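Long-range contacts in putative oxidoreductase (Bacteroides fragilis NCTC 9343, PDB 3EOF), which probably works as an FMN-dependent oxidoreductase of the nitroreductase family, holding its flavin with residues from both subunits of a dimer: residues I12-Q16 / M67-P72; I57-H62 / M140-L145; T76-D80 / T110-A114. All coordinates share one frame; numbering follows the deposited sequence.

Contact 1 of 3, residues I12-Q16 / M67-P72; sequences IRKYQ and MVKEAP. With FMN (flavin mononucleotide), chain C.
Arg-13 and the selenomethionine Met-67 run alongside each other toward the pyrimidine end of the flavin. Arg-13 CB rests 3.6 Å from Met-67 CG, and Arg-13 CG passes 4.0 Å from SE of the same partner. From there the arginine stays extended (chi2 173°), so CD already nears the flavin. NE then gives FMN O2 a nearly straight bond of 2.7 Å (167° at the hydrogen), while NH2 donates to FMN N1 at 3.1 Å and only weakly to O2. The flavin thus meets the edge of the guanidinium. Met-67, kinked at its second and third torsions, sends CE to 3.6 Å from FMN O2, so the same oxygen has an apolar neighbour too.

Behind this pair, Tyr-15 packs against the end of helix 67-70. Ala-71 CB sits over one face of its ring in a CH-pi contact, 30° off the normal, and Met-67 CB lies at the ring edge. Tyr-15 OH is hydrogen-bonded to Thr-158 OG1. The two segments share no direct hydrogen bond; water bridges the gap, one molecule donating to Arg-13 O and, at 2.7 Å, to Glu-70 OE1, a second linking Tyr-15 N to the same carboxylate oxygen. Arg-13 and Met-67 both line the FMN pocket of the nitroreductase fold, together with Thr-11, Gln-65 and Thr-37 of the second subunit.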
ATOM      1  N   ILE A  12       8.181  -0.312 -16.569  1.00 22.14           N
ATOM      2  CA  ILE A  12       8.309  -0.873 -17.883  1.00 21.62           C
ATOM      3  C   ILE A  12       6.915  -1.091 -18.376  1.00 21.92           C
ATOM      4  O   ILE A  12       6.097  -1.729 -17.680  1.00 21.88           O
ATOM      5  CB  ILE A  12       9.093  -2.202 -17.868  1.00 19.18           C
ATOM      6  CG1 ILE A  12      10.519  -1.986 -17.314  1.00 20.75           C
ATOM      7  CG2 ILE A  12       9.091  -2.797 -19.244  1.00 15.12           C
ATOM      8  CD1 ILE A  12      11.418  -1.081 -18.174  1.00 23.15           C
ATOM      9  N   ARG A  13       6.652  -0.550 -19.567  1.00 22.90           N
ATOM     10  CA  ARG A  13       5.353  -0.577 -20.212  1.00 22.69           C
ATOM     11  C   ARG A  13       5.334  -1.313 -21.561  1.00 22.67           C
ATOM     12  O   ARG A  13       4.295  -1.394 -22.202  1.00 23.07           O
ATOM     13  CB  ARG A  13       4.896   0.867 -20.460  1.00 23.53           C
ATOM     14  CG  ARG A  13       4.671   1.683 -19.211  1.00 27.76           C
ATOM     15  CD  ARG A  13       4.387   3.124 -19.533  1.00 27.27           C
ATOM     16  NE  ARG A  13       4.071   3.880 -18.326  1.00 29.97           N
ATOM     17  CZ  ARG A  13       4.955   4.470 -17.515  1.00 35.45           C
ATOM     18  NH1 ARG A  13       6.260   4.405 -17.728  1.00 37.19           N
ATOM     19  NH2 ARG A  13       4.524   5.129 -16.455  1.00 37.82           N
ATOM     20  N   LYS A  14       6.486  -1.805 -22.018  1.00 22.49           N
ATOM     21  CA  LYS A  14       6.589  -2.499 -23.300  1.00 21.49           C
ATOM     22  C   LYS A  14       7.192  -3.841 -22.940  1.00 22.08           C
ATOM     23  O   LYS A  14       8.195  -3.871 -22.235  1.00 19.81           O
ATOM     24  CB  LYS A  14       7.525  -1.774 -24.255  1.00 22.23           C
ATOM     25  CG  LYS A  14       7.189  -0.364 -24.582  1.00 30.85           C
ATOM     26  CD  LYS A  14       6.064  -0.268 -25.536  1.00 43.38           C
ATOM     27  CE  LYS A  14       5.778   1.201 -25.868  1.00 53.40           C
ATOM     28  NZ  LYS A  14       6.962   1.916 -26.437  1.00 54.08           N
ATOM     29  N   TYR A  15       6.600  -4.931 -23.436  1.00 20.98           N
ATOM     30  CA  TYR A  15       7.028  -6.265 -23.047  1.00 22.24           C
ATOM     31  C   TYR A  15       7.364  -7.094 -24.248  1.00 23.38           C
ATOM     32  O   TYR A  15       6.857  -6.906 -25.367  1.00 23.37           O
ATOM     33  CB  TYR A  15       5.945  -6.956 -22.197  1.00 22.43           C
ATOM     34  CG  TYR A  15       5.415  -6.022 -21.128  1.00 23.04           C
ATOM     35  CD1 TYR A  15       6.137  -5.782 -19.964  1.00 22.35           C
ATOM     36  CD2 TYR A  15       4.231  -5.304 -21.328  1.00 24.50           C
ATOM     37  CE1 TYR A  15       5.676  -4.875 -19.006  1.00 20.81           C
ATOM     38  CE2 TYR A  15       3.744  -4.409 -20.354  1.00 22.55           C
ATOM     39  CZ  TYR A  15       4.463  -4.206 -19.214  1.00 23.26           C
ATOM     40  OH  TYR A  15       3.987  -3.325 -18.277  1.00 24.42           O
ATOM     41  N   GLN A  16       8.264  -8.011 -23.986  1.00 23.49           N
ATOM     42  CA  GLN A  16       8.777  -8.915 -24.965  1.00 25.52           C
ATOM     43  C   GLN A  16       7.672  -9.959 -25.189  1.00 27.66           C
ATOM     44  O   GLN A  16       6.817 -10.179 -24.316  1.00 26.55           O
ATOM     45  CB  GLN A  16      10.065  -9.529 -24.383  1.00 23.69           C
ATOM     46  CG  GLN A  16      10.969 -10.172 -25.347  1.00 37.34           C
ATOM     47  CD  GLN A  16      12.020 -11.019 -24.655  1.00 33.36           C
ATOM     48  OE1 GLN A  16      12.417 -10.703 -23.521  1.00 28.51           O
ATOM     49  NE2 GLN A  16      12.466 -12.126 -25.336  1.00 28.85           N
HETATM   50  N   MSE A  67      -0.601  -1.600 -22.173  1.00 25.09           N
HETATM   51  CA  MSE A  67       0.055  -2.609 -21.352  1.00 25.03           C
HETATM   52  C   MSE A  67      -0.864  -3.733 -20.931  1.00 25.38           C
HETATM   53  O   MSE A  67      -0.400  -4.829 -20.642  1.00 22.65           O
HETATM   54  CB  MSE A  67       0.654  -1.987 -20.071  1.00 27.23           C
HETATM   55  CG  MSE A  67       1.717  -0.914 -20.252  1.00 31.58           C
HETATM   56 SE   MSE A  67       1.058   0.876 -20.599  0.75 23.64          SE
HETATM   57  CE  MSE A  67       0.363   1.311 -18.861  1.00 20.75           C
ATOM     58  N   VAL A  68      -2.163  -3.449 -20.832  1.00 24.91           N
ATOM     59  CA  VAL A  68      -3.117  -4.496 -20.474  1.00 23.69           C
ATOM     60  C   VAL A  68      -3.146  -5.641 -21.505  1.00 25.48           C
ATOM     61  O   VAL A  68      -3.271  -6.804 -21.135  1.00 25.60           O
ATOM     62  CB  VAL A  68      -4.568  -3.970 -20.304  1.00 20.78           C
ATOM     63  CG1 VAL A  68      -5.485  -5.138 -19.957  1.00 19.84           C
ATOM     64  CG2 VAL A  68      -4.644  -2.886 -19.213  1.00 22.23           C
ATOM     65  N   LYS A  69      -3.107  -5.312 -22.795  1.00 26.83           N
ATOM     66  CA  LYS A  69      -3.138  -6.346 -23.828  1.00 26.99           C
ATOM     67  C   LYS A  69      -1.740  -6.842 -24.148  1.00 25.61           C
ATOM     68  O   LYS A  69      -1.555  -8.009 -24.453  1.00 26.18           O
ATOM     69  CB  LYS A  69      -3.812  -5.837 -25.099  1.00 27.54           C
ATOM     70  CG  LYS A  69      -5.319  -5.582 -25.005  1.00 28.93           C
ATOM     71  CD  LYS A  69      -5.824  -5.033 -26.364  1.00 33.95           C
ATOM     72  CE  LYS A  69      -7.224  -4.415 -26.303  1.00 43.25           C
ATOM     73  NZ  LYS A  69      -7.658  -3.744 -27.608  1.00 38.25           N
ATOM     74  N   GLU A  70      -0.752  -5.966 -24.037  1.00 23.62           N
ATOM     75  CA  GLU A  70       0.590  -6.302 -24.399  1.00 24.67           C
ATOM     76  C   GLU A  70       1.346  -7.129 -23.376  1.00 24.19           C
ATOM     77  O   GLU A  70       2.207  -7.907 -23.755  1.00 27.05           O
ATOM     78  CB  GLU A  70       1.334  -5.033 -24.767  1.00 26.46           C
ATOM     79  CG  GLU A  70       0.733  -4.430 -26.019  1.00 27.87           C
ATOM     80  CD  GLU A  70       1.384  -3.141 -26.464  1.00 34.10           C
ATOM     81  OE1 GLU A  70       2.510  -2.805 -25.962  1.00 38.47           O
ATOM     82  OE2 GLU A  70       0.737  -2.480 -27.335  1.00 36.76           O
ATOM     83  N   ALA A  71       1.013  -7.014 -22.092  1.00 23.92           N
ATOM     84  CA  ALA A  71       1.737  -7.815 -21.092  1.00 22.42           C
ATOM     85  C   ALA A  71       1.231  -9.247 -21.119  1.00 22.49           C
ATOM     86  O   ALA A  71       0.058  -9.476 -21.366  1.00 21.60           O
ATOM     87  CB  ALA A  71       1.631  -7.226 -19.684  1.00 20.84           C
ATOM     88  N   PRO A  72       2.138 -10.228 -20.921  1.00 23.49           N
ATOM     89  CA  PRO A  72       1.705 -11.594 -20.846  1.00 25.82           C
ATOM     90  C   PRO A  72       0.806 -11.862 -19.631  1.00 26.39           C
ATOM     91  O   PRO A  72      -0.099 -12.724 -19.698  1.00 25.95           O
ATOM     92  CB  PRO A  72       3.018 -12.369 -20.721  1.00 24.19           C
ATOM     93  CG  PRO A  72       3.954 -11.451 -20.151  1.00 25.15           C
ATOM     94  CD  PRO A  72       3.604 -10.142 -20.800  1.00 25.32           C
TER
HETATM   95  N1  FMN C 300       1.806   4.365 -15.230  1.00 33.36           N
HETATM   96  C2  FMN C 300       1.012   4.415 -16.382  1.00 35.43           C
HETATM   97  O2  FMN C 300       1.526   4.454 -17.511  1.00 31.38           O
HETATM   98  N3  FMN C 300      -0.381   4.458 -16.289  1.00 32.31           N
HETATM   99  C4  FMN C 300      -1.056   4.450 -15.053  1.00 40.49           C
HETATM  100  O4  FMN C 300      -2.287   4.069 -15.012  1.00 35.07           O
HETATM  101  C4A FMN C 300      -0.224   4.418 -13.890  1.00 35.71           C
HETATM  102  N5  FMN C 300      -0.812   4.415 -12.633  1.00 35.20           N
HETATM  103  C5A FMN C 300      -0.054   4.334 -11.474  1.00 40.60           C
HETATM  104  C6  FMN C 300      -0.741   4.316 -10.252  1.00 36.95           C
HETATM  105  C7  FMN C 300      -0.053   4.252  -9.054  1.00 34.24           C
HETATM  106  C7M FMN C 300      -0.854   4.262  -7.783  1.00 31.24           C
HETATM  107  C8  FMN C 300       1.339   4.216  -9.065  1.00 30.00           C
HETATM  108  C8M FMN C 300       2.047   3.906  -7.789  1.00 29.62           C
HETATM  109  C9  FMN C 300       2.039   4.234 -10.293  1.00 35.91           C
HETATM  110  C9A FMN C 300       1.357   4.296 -11.534  1.00 31.66           C
HETATM  111  N10 FMN C 300       1.983   4.323 -12.806  1.00 33.30           N
HETATM  112  C10 FMN C 300       1.197   4.379 -13.972  1.00 36.13           C
HETATM  113  C1' FMN C 300       3.500   4.372 -12.969  1.00 23.93           C
HETATM  114  C2' FMN C 300       3.987   5.773 -12.625  1.00 24.82           C
HETATM  115  O2' FMN C 300       3.576   6.662 -13.673  1.00 36.23           O
HETATM  116  C3' FMN C 300       5.476   5.794 -12.343  1.00 31.32           C
HETATM  117  O3' FMN C 300       5.827   5.060 -11.155  1.00 25.00           O
HETATM  118  C4' FMN C 300       6.027   7.220 -12.207  1.00 27.01           C
HETATM  119  O4' FMN C 300       6.000   7.890 -13.452  1.00 34.24           O
HETATM  120  C5' FMN C 300       7.476   7.168 -11.813  1.00 18.34           C
HETATM  121  O5' FMN C 300       8.077   6.320 -12.794  1.00 26.25           O
HETATM  122  P   FMN C 300       9.052   5.082 -12.372  1.00 38.94           P
HETATM  123  O1P FMN C 300       8.263   4.007 -11.595  1.00 20.30           O
HETATM  124  O2P FMN C 300      10.139   5.631 -11.485  1.00 30.73           O
HETATM  125  O3P FMN C 300       9.684   4.633 -13.698  1.00 32.22           O
HETATM  126  O   HOH W   1       2.385  -1.103 -23.864  1.00 26.07           O
HETATM  127  O   HOH W   2       4.742  -4.418 -25.298  1.00 21.41           O
HETATM  128  O   HOH W   3       3.862  -6.798 -26.583  1.00 40.76           O

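Contact 2 of 3, residues I57-H62 / M140-L145; sequences ILSPAH and MIIDAL
Ala-61 fits against the start of segment 140-145, where the two backbones come nearest. Its CB touches Ile-141 CG1 at 3.7 Å and Met-140 CB at 3.9 Å. Beside it, Ile-141 reaches inward with CG1 beside its own backbone N (chi1 -64°) and an extended second torsion (chi2 169°). These settings carry CD1 to 3.6 Å from His-62 CE1, with NE2 hardly farther, the isoleucine lying roughly perpendicular to the histidine side chain. The imidazole is held from elsewhere, its ND1 hydrogen-bonded to Thr-133 OG1. Leu-58 completes the buried side: its CD2 meets Leu-145 CD2 at 3.9 Å, the two leucines again nearly perpendicular, and also touches Ala-144 CB.

This inner row looks onto the central antiparallel sheet of the nitroreductase fold. Leu-58 packs on Val-74, while Ile-141 and Leu-145 both rest on Thr-76, so segment 57-62 and helix 138-145 lie together against strand 73-80.

The packing is loosest at the exposed Ile-57, which offers a single branch, CG2, to Ala-144 CB at 3.9 Å. Met-140, a selenomethionine, is exposed as well, yet it still lays its chain along Ala-61: extended as far as SE, which passes 3.9 Å from Ala-61 CA, it turns at chi3 (71°) to bring CE alongside the Pro-60/Ala-61 peptide. That methyl ends 3.7 Å from Pro-60 CB and 3.6 Å from Ala-61 N.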
ATOM      1  N   ILE A  57     -11.191  -7.408 -22.430  1.00 26.58           N
ATOM      2  CA  ILE A  57     -12.291  -7.028 -21.540  1.00 27.53           C
ATOM      3  C   ILE A  57     -11.840  -6.039 -20.443  1.00 26.16           C
ATOM      4  O   ILE A  57     -12.529  -5.064 -20.184  1.00 28.46           O
ATOM      5  CB  ILE A  57     -12.966  -8.276 -20.939  1.00 26.69           C
ATOM      6  CG1 ILE A  57     -13.717  -9.040 -22.046  1.00 22.90           C
ATOM      7  CG2 ILE A  57     -13.920  -7.874 -19.863  1.00 30.35           C
ATOM      8  CD1 ILE A  57     -14.182 -10.396 -21.587  1.00 27.89           C
ATOM      9  N   LEU A  58     -10.678  -6.275 -19.842  1.00 27.05           N
ATOM     10  CA  LEU A  58     -10.100  -5.377 -18.812  1.00 26.05           C
ATOM     11  C   LEU A  58      -9.604  -4.062 -19.345  1.00 25.32           C
ATOM     12  O   LEU A  58      -9.530  -3.083 -18.625  1.00 27.95           O
ATOM     13  CB  LEU A  58      -8.891  -6.026 -18.110  1.00 25.90           C
ATOM     14  CG  LEU A  58      -9.114  -7.082 -17.042  1.00 26.28           C
ATOM     15  CD1 LEU A  58      -7.748  -7.473 -16.434  1.00 30.47           C
ATOM     16  CD2 LEU A  58     -10.105  -6.502 -15.982  1.00 28.56           C
ATOM     17  N   SER A  59      -9.214  -4.072 -20.609  1.00 25.55           N
ATOM     18  CA  SER A  59      -8.591  -2.922 -21.269  1.00 26.12           C
ATOM     19  C   SER A  59      -9.337  -1.599 -21.144  1.00 26.05           C
ATOM     20  O   SER A  59      -8.735  -0.591 -20.809  1.00 26.09           O
ATOM     21  CB  SER A  59      -8.306  -3.256 -22.751  1.00 21.49           C
ATOM     22  OG  SER A  59      -7.356  -2.348 -23.275  1.00 33.40           O
ATOM     23  N   PRO A  60     -10.644  -1.578 -21.447  1.00 26.55           N
ATOM     24  CA  PRO A  60     -11.424  -0.343 -21.314  1.00 27.25           C
ATOM     25  C   PRO A  60     -11.472   0.217 -19.902  1.00 24.20           C
ATOM     26  O   PRO A  60     -11.475   1.439 -19.732  1.00 26.79           O
ATOM     27  CB  PRO A  60     -12.843  -0.761 -21.753  1.00 26.55           C
ATOM     28  CG  PRO A  60     -12.689  -2.005 -22.468  1.00 28.12           C
ATOM     29  CD  PRO A  60     -11.457  -2.685 -21.949  1.00 27.43           C
ATOM     30  N   ALA A  61     -11.549  -0.671 -18.906  1.00 24.22           N
ATOM     31  CA  ALA A  61     -11.523  -0.304 -17.491  1.00 23.31           C
ATOM     32  C   ALA A  61     -10.260   0.547 -17.208  1.00 26.06           C
ATOM     33  O   ALA A  61     -10.277   1.522 -16.424  1.00 27.08           O
ATOM     34  CB  ALA A  61     -11.511  -1.576 -16.626  1.00 22.91           C
ATOM     35  N   HIS A  62      -9.164   0.168 -17.875  1.00 26.93           N
ATOM     36  CA  HIS A  62      -7.882   0.826 -17.730  1.00 23.93           C
ATOM     37  C   HIS A  62      -7.622   1.849 -18.831  1.00 23.58           C
ATOM     38  O   HIS A  62      -6.486   2.182 -19.103  1.00 22.93           O
ATOM     39  CB  HIS A  62      -6.776  -0.229 -17.636  1.00 24.88           C
ATOM     40  CG  HIS A  62      -6.930  -1.106 -16.435  1.00 17.43           C
ATOM     41  ND1 HIS A  62      -6.745  -0.626 -15.164  1.00 18.54           N
ATOM     42  CD2 HIS A  62      -7.369  -2.379 -16.300  1.00 17.53           C
ATOM     43  CE1 HIS A  62      -6.984  -1.592 -14.292  1.00 20.91           C
ATOM     44  NE2 HIS A  62      -7.343  -2.675 -14.956  1.00 22.12           N
HETATM   45  N   MSE A 140     -16.153  -1.724 -13.270  1.00 24.35           N
HETATM   46  CA  MSE A 140     -15.891  -2.485 -14.496  1.00 21.91           C
HETATM   47  C   MSE A 140     -14.972  -3.640 -14.226  1.00 18.88           C
HETATM   48  O   MSE A 140     -15.091  -4.684 -14.821  1.00 20.65           O
HETATM   49  CB  MSE A 140     -15.260  -1.596 -15.552  1.00 20.45           C
HETATM   50  CG  MSE A 140     -16.218  -0.530 -16.138  1.00 23.48           C
HETATM   51 SE   MSE A 140     -15.317   0.619 -17.442  0.75 27.94          SE
HETATM   52  CE  MSE A 140     -15.103  -0.554 -18.795  1.00 27.14           C
ATOM     53  N   ILE A 141     -14.027  -3.438 -13.363  1.00 18.96           N
ATOM     54  CA  ILE A 141     -13.089  -4.509 -12.992  1.00 18.32           C
ATOM     55  C   ILE A 141     -13.890  -5.492 -12.163  1.00 23.83           C
ATOM     56  O   ILE A 141     -13.765  -6.682 -12.346  1.00 25.53           O
ATOM     57  CB  ILE A 141     -11.906  -3.921 -12.239  1.00 20.15           C
ATOM     58  CG1 ILE A 141     -11.141  -2.995 -13.184  1.00 20.80           C
ATOM     59  CG2 ILE A 141     -10.960  -5.016 -11.722  1.00 14.61           C
ATOM     60  CD1 ILE A 141     -10.088  -2.141 -12.533  1.00 15.95           C
ATOM     61  N   ILE A 142     -14.754  -4.992 -11.264  1.00 23.31           N
ATOM     62  CA  ILE A 142     -15.598  -5.886 -10.473  1.00 23.62           C
ATOM     63  C   ILE A 142     -16.453  -6.799 -11.357  1.00 22.79           C
ATOM     64  O   ILE A 142     -16.529  -7.994 -11.114  1.00 21.19           O
ATOM     65  CB  ILE A 142     -16.465  -5.120  -9.478  1.00 21.79           C
ATOM     66  CG1 ILE A 142     -15.569  -4.582  -8.347  1.00 24.38           C
ATOM     67  CG2 ILE A 142     -17.596  -6.021  -8.958  1.00 22.08           C
ATOM     68  CD1 ILE A 142     -16.196  -3.383  -7.631  1.00 23.52           C
ATOM     69  N   ASP A 143     -17.118  -6.210 -12.357  1.00 21.68           N
ATOM     70  CA  ASP A 143     -17.925  -6.943 -13.254  1.00 22.33           C
ATOM     71  C   ASP A 143     -17.048  -7.909 -14.069  1.00 23.74           C
ATOM     72  O   ASP A 143     -17.393  -9.087 -14.254  1.00 26.02           O
ATOM     73  CB  ASP A 143     -18.652  -5.979 -14.221  1.00 21.47           C
ATOM     74  CG  ASP A 143     -19.619  -5.049 -13.518  1.00 24.86           C
ATOM     75  OD1 ASP A 143     -20.026  -5.342 -12.381  1.00 26.03           O
ATOM     76  OD2 ASP A 143     -20.010  -4.021 -14.133  1.00 40.55           O
ATOM     77  N   ALA A 144     -15.894  -7.439 -14.530  1.00 23.54           N
ATOM     78  CA  ALA A 144     -15.045  -8.261 -15.408  1.00 20.86           C
ATOM     79  C   ALA A 144     -14.506  -9.500 -14.727  1.00 22.51           C
ATOM     80  O   ALA A 144     -14.545 -10.595 -15.324  1.00 23.27           O
ATOM     81  CB  ALA A 144     -13.903  -7.422 -16.016  1.00 19.45           C
ATOM     82  N   LEU A 145     -14.063  -9.334 -13.481  1.00 19.41           N
ATOM     83  CA  LEU A 145     -13.414 -10.410 -12.733  1.00 23.24           C
ATOM     84  C   LEU A 145     -14.362 -11.109 -11.776  1.00 23.24           C
ATOM     85  O   LEU A 145     -13.957 -12.002 -11.037  1.00 17.67           O
ATOM     86  CB  LEU A 145     -12.197  -9.877 -11.984  1.00 20.04           C
ATOM     87  CG  LEU A 145     -11.215  -9.066 -12.844  1.00 19.22           C
ATOM     88  CD1 LEU A 145     -10.050  -8.599 -12.033  1.00 13.86           C
ATOM     89  CD2 LEU A 145     -10.769  -9.875 -14.077  1.00 16.35           C
TER

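Contact 3 of 3, residues T76-D80 / T110-A114; sequences TFCAD and TLLVA
Thr-110 OG1 points at the strand, 3.3 Å from Ala-79 CA and 3.4 Å from Cys-78 O, but it gives its proton back to its own helix, in a hydrogen bond to Ala-106 O. The hydroxyl is thereby satisfied one turn earlier in the helix and can be buried against the strand backbone. The other branch of the same threonine, CG2, lies opposite the backbone N and fits against Phe-77, 3.6 Å from both CB and C of that residue.

Phe-77 carries most of the remaining contact. Its first torsion (chi1 -64°) sets CG opposite the carbonyl carbon, and the ring lies flat against Ala-114, whose CB stands over the ring centre in a CH-pi contact, 3.6 Å from the centroid and only 9° off the normal. Phe-77 CE2 and CZ also come close to Ala-114 CA. Val-113 CG1 adds a lighter touch, 4.0 Å from Phe-77 CE2. No hydrogen bond joins the two segments, and every residue that touches is buried.

The strand and helix segments run roughly antiparallel, 153° between their directions, with axes 8.3 Å apart. Strand 73-80 is an inner strand of the sheet, flanked by 44-49 and 151-160. Helix 100-123 packs on one face of it and also meets Leu-111 of the second subunit through its own Leu-111, while helix 138-145 touches the same strand.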
ATOM      1  N   THR A  76      -4.552  -8.265 -10.982  1.00 23.68           N
ATOM      2  CA  THR A  76      -5.458  -7.370 -10.256  1.00 23.77           C
ATOM      3  C   THR A  76      -5.388  -7.757  -8.786  1.00 25.98           C
ATOM      4  O   THR A  76      -5.866  -8.836  -8.402  1.00 25.52           O
ATOM      5  CB  THR A  76      -6.896  -7.442 -10.796  1.00 21.80           C
ATOM      6  OG1 THR A  76      -6.896  -7.119 -12.197  1.00 22.05           O
ATOM      7  CG2 THR A  76      -7.820  -6.474 -10.042  1.00 16.32           C
ATOM      8  N   PHE A  77      -4.725  -6.903  -7.989  1.00 26.15           N
ATOM      9  CA  PHE A  77      -4.631  -7.065  -6.535  1.00 24.57           C
ATOM     10  C   PHE A  77      -5.900  -6.514  -5.854  1.00 23.57           C
ATOM     11  O   PHE A  77      -6.182  -5.318  -5.887  1.00 18.55           O
ATOM     12  CB  PHE A  77      -3.386  -6.377  -6.018  1.00 22.24           C
ATOM     13  CG  PHE A  77      -2.122  -6.979  -6.540  1.00 21.92           C
ATOM     14  CD1 PHE A  77      -1.553  -6.521  -7.724  1.00 19.04           C
ATOM     15  CD2 PHE A  77      -1.498  -7.999  -5.850  1.00 21.44           C
ATOM     16  CE1 PHE A  77      -0.406  -7.054  -8.203  1.00 26.42           C
ATOM     17  CE2 PHE A  77      -0.356  -8.542  -6.320  1.00 21.52           C
ATOM     18  CZ  PHE A  77       0.202  -8.063  -7.530  1.00 17.71           C
ATOM     19  N   CYS A  78      -6.652  -7.412  -5.226  1.00 24.03           N
ATOM     20  CA  CYS A  78      -7.902  -7.081  -4.569  1.00 23.79           C
ATOM     21  C   CYS A  78      -7.880  -7.175  -3.044  1.00 23.18           C
ATOM     22  O   CYS A  78      -7.355  -8.157  -2.476  1.00 21.21           O
ATOM     23  CB  CYS A  78      -8.985  -8.044  -5.058  1.00 26.23           C
ATOM     24  SG  CYS A  78      -9.128  -8.081  -6.821  1.00 26.53           S
ATOM     25  N   ALA A  79      -8.439  -6.140  -2.415  1.00 23.79           N
ATOM     26  CA  ALA A  79      -8.717  -6.115  -0.984  1.00 24.57           C
ATOM     27  C   ALA A  79      -9.758  -7.230  -0.839  1.00 23.78           C
ATOM     28  O   ALA A  79     -10.676  -7.291  -1.611  1.00 25.79           O
ATOM     29  CB  ALA A  79      -9.301  -4.760  -0.583  1.00 22.03           C
ATOM     30  N   ASP A  80      -9.602  -8.125   0.122  1.00 23.52           N
ATOM     31  CA  ASP A  80     -10.528  -9.256   0.248  1.00 22.54           C
ATOM     32  C   ASP A  80     -10.744  -9.598   1.709  1.00 22.01           C
ATOM     33  O   ASP A  80      -9.850 -10.125   2.386  1.00 21.34           O
ATOM     34  CB  ASP A  80      -9.955 -10.450  -0.521  1.00 22.93           C
ATOM     35  CG  ASP A  80     -10.866 -11.672  -0.566  1.00 27.26           C
ATOM     36  OD1 ASP A  80     -11.645 -11.878   0.359  1.00 23.90           O
ATOM     37  OD2 ASP A  80     -10.745 -12.468  -1.535  1.00 22.22           O
ATOM     38  N   THR A 110      -3.138  -5.484   0.848  1.00 22.11           N
ATOM     39  CA  THR A 110      -3.067  -5.719  -0.574  1.00 23.18           C
ATOM     40  C   THR A 110      -1.965  -4.963  -1.286  1.00 19.77           C
ATOM     41  O   THR A 110      -1.413  -5.466  -2.259  1.00 22.98           O
ATOM     42  CB  THR A 110      -4.430  -5.346  -1.211  1.00 20.90           C
ATOM     43  OG1 THR A 110      -5.473  -6.039  -0.519  1.00 23.02           O
ATOM     44  CG2 THR A 110      -4.497  -5.699  -2.674  1.00 24.89           C
ATOM     45  N   LEU A 111      -1.725  -3.733  -0.853  1.00 16.72           N
ATOM     46  CA  LEU A 111      -0.731  -2.876  -1.457  1.00 18.55           C
ATOM     47  C   LEU A 111       0.657  -3.355  -1.049  1.00 17.28           C
ATOM     48  O   LEU A 111       1.580  -3.271  -1.837  1.00 16.44           O
ATOM     49  CB  LEU A 111      -0.949  -1.433  -1.086  1.00 19.64           C
ATOM     50  CG  LEU A 111      -2.157  -0.859  -1.849  1.00 15.71           C
ATOM     51  CD1 LEU A 111      -2.673   0.383  -1.146  1.00 22.85           C
ATOM     52  CD2 LEU A 111      -1.736  -0.584  -3.233  1.00 19.12           C
ATOM     53  N   LEU A 112       0.769  -3.869   0.165  1.00 16.96           N
ATOM     54  CA  LEU A 112       2.057  -4.449   0.650  1.00 19.46           C
ATOM     55  C   LEU A 112       2.476  -5.646  -0.166  1.00 21.21           C
ATOM     56  O   LEU A 112       3.634  -5.790  -0.521  1.00 24.99           O
ATOM     57  CB  LEU A 112       1.921  -4.819   2.116  1.00 18.25           C
ATOM     58  CG  LEU A 112       2.297  -3.765   3.150  1.00 21.44           C
ATOM     59  CD1 LEU A 112       2.003  -2.314   2.845  1.00 19.77           C
ATOM     60  CD2 LEU A 112       1.681  -4.163   4.453  1.00 18.44           C
ATOM     61  N   VAL A 113       1.520  -6.532  -0.447  1.00 25.56           N
ATOM     62  CA  VAL A 113       1.762  -7.668  -1.342  1.00 21.29           C
ATOM     63  C   VAL A 113       2.145  -7.214  -2.755  1.00 22.05           C
ATOM     64  O   VAL A 113       3.121  -7.689  -3.338  1.00 21.05           O
ATOM     65  CB  VAL A 113       0.511  -8.615  -1.435  1.00 18.43           C
ATOM     66  CG1 VAL A 113       0.649  -9.580  -2.550  1.00 18.93           C
ATOM     67  CG2 VAL A 113       0.289  -9.326  -0.146  1.00 20.27           C
ATOM     68  N   ALA A 114       1.352  -6.310  -3.322  1.00 15.87           N
ATOM     69  CA  ALA A 114       1.571  -5.858  -4.668  1.00 17.78           C
ATOM     70  C   ALA A 114       2.922  -5.315  -4.886  1.00 18.29           C
ATOM     71  O   ALA A 114       3.571  -5.630  -5.893  1.00 20.06           O
ATOM     72  CB  ALA A 114       0.496  -4.825  -5.086  1.00 13.81           C
TER

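How the contacts relate
Contact 3 is the fully buried one, joining the central sheet to the helix that also meets the second subunit; contacts 1 and 2 are only partly buried, each with exposed residues. Their chemistry follows: contact 1 mixes flavin hydrogen bonds with bridging waters, contact 2 is apolar packing between helical pieces, and in contact 3 an aromatic ring from the strand meets the helix while a helix hydroxyl faces the strand backbone. Contacts 1 and 2 meet directly where Val-68 packs on Leu-58 and His-62. Contacts 2 and 3 share the strand residue Thr-76. Contacts 1 and 3 are linked through the chain, as helix 67-70 leads into strand 73-80.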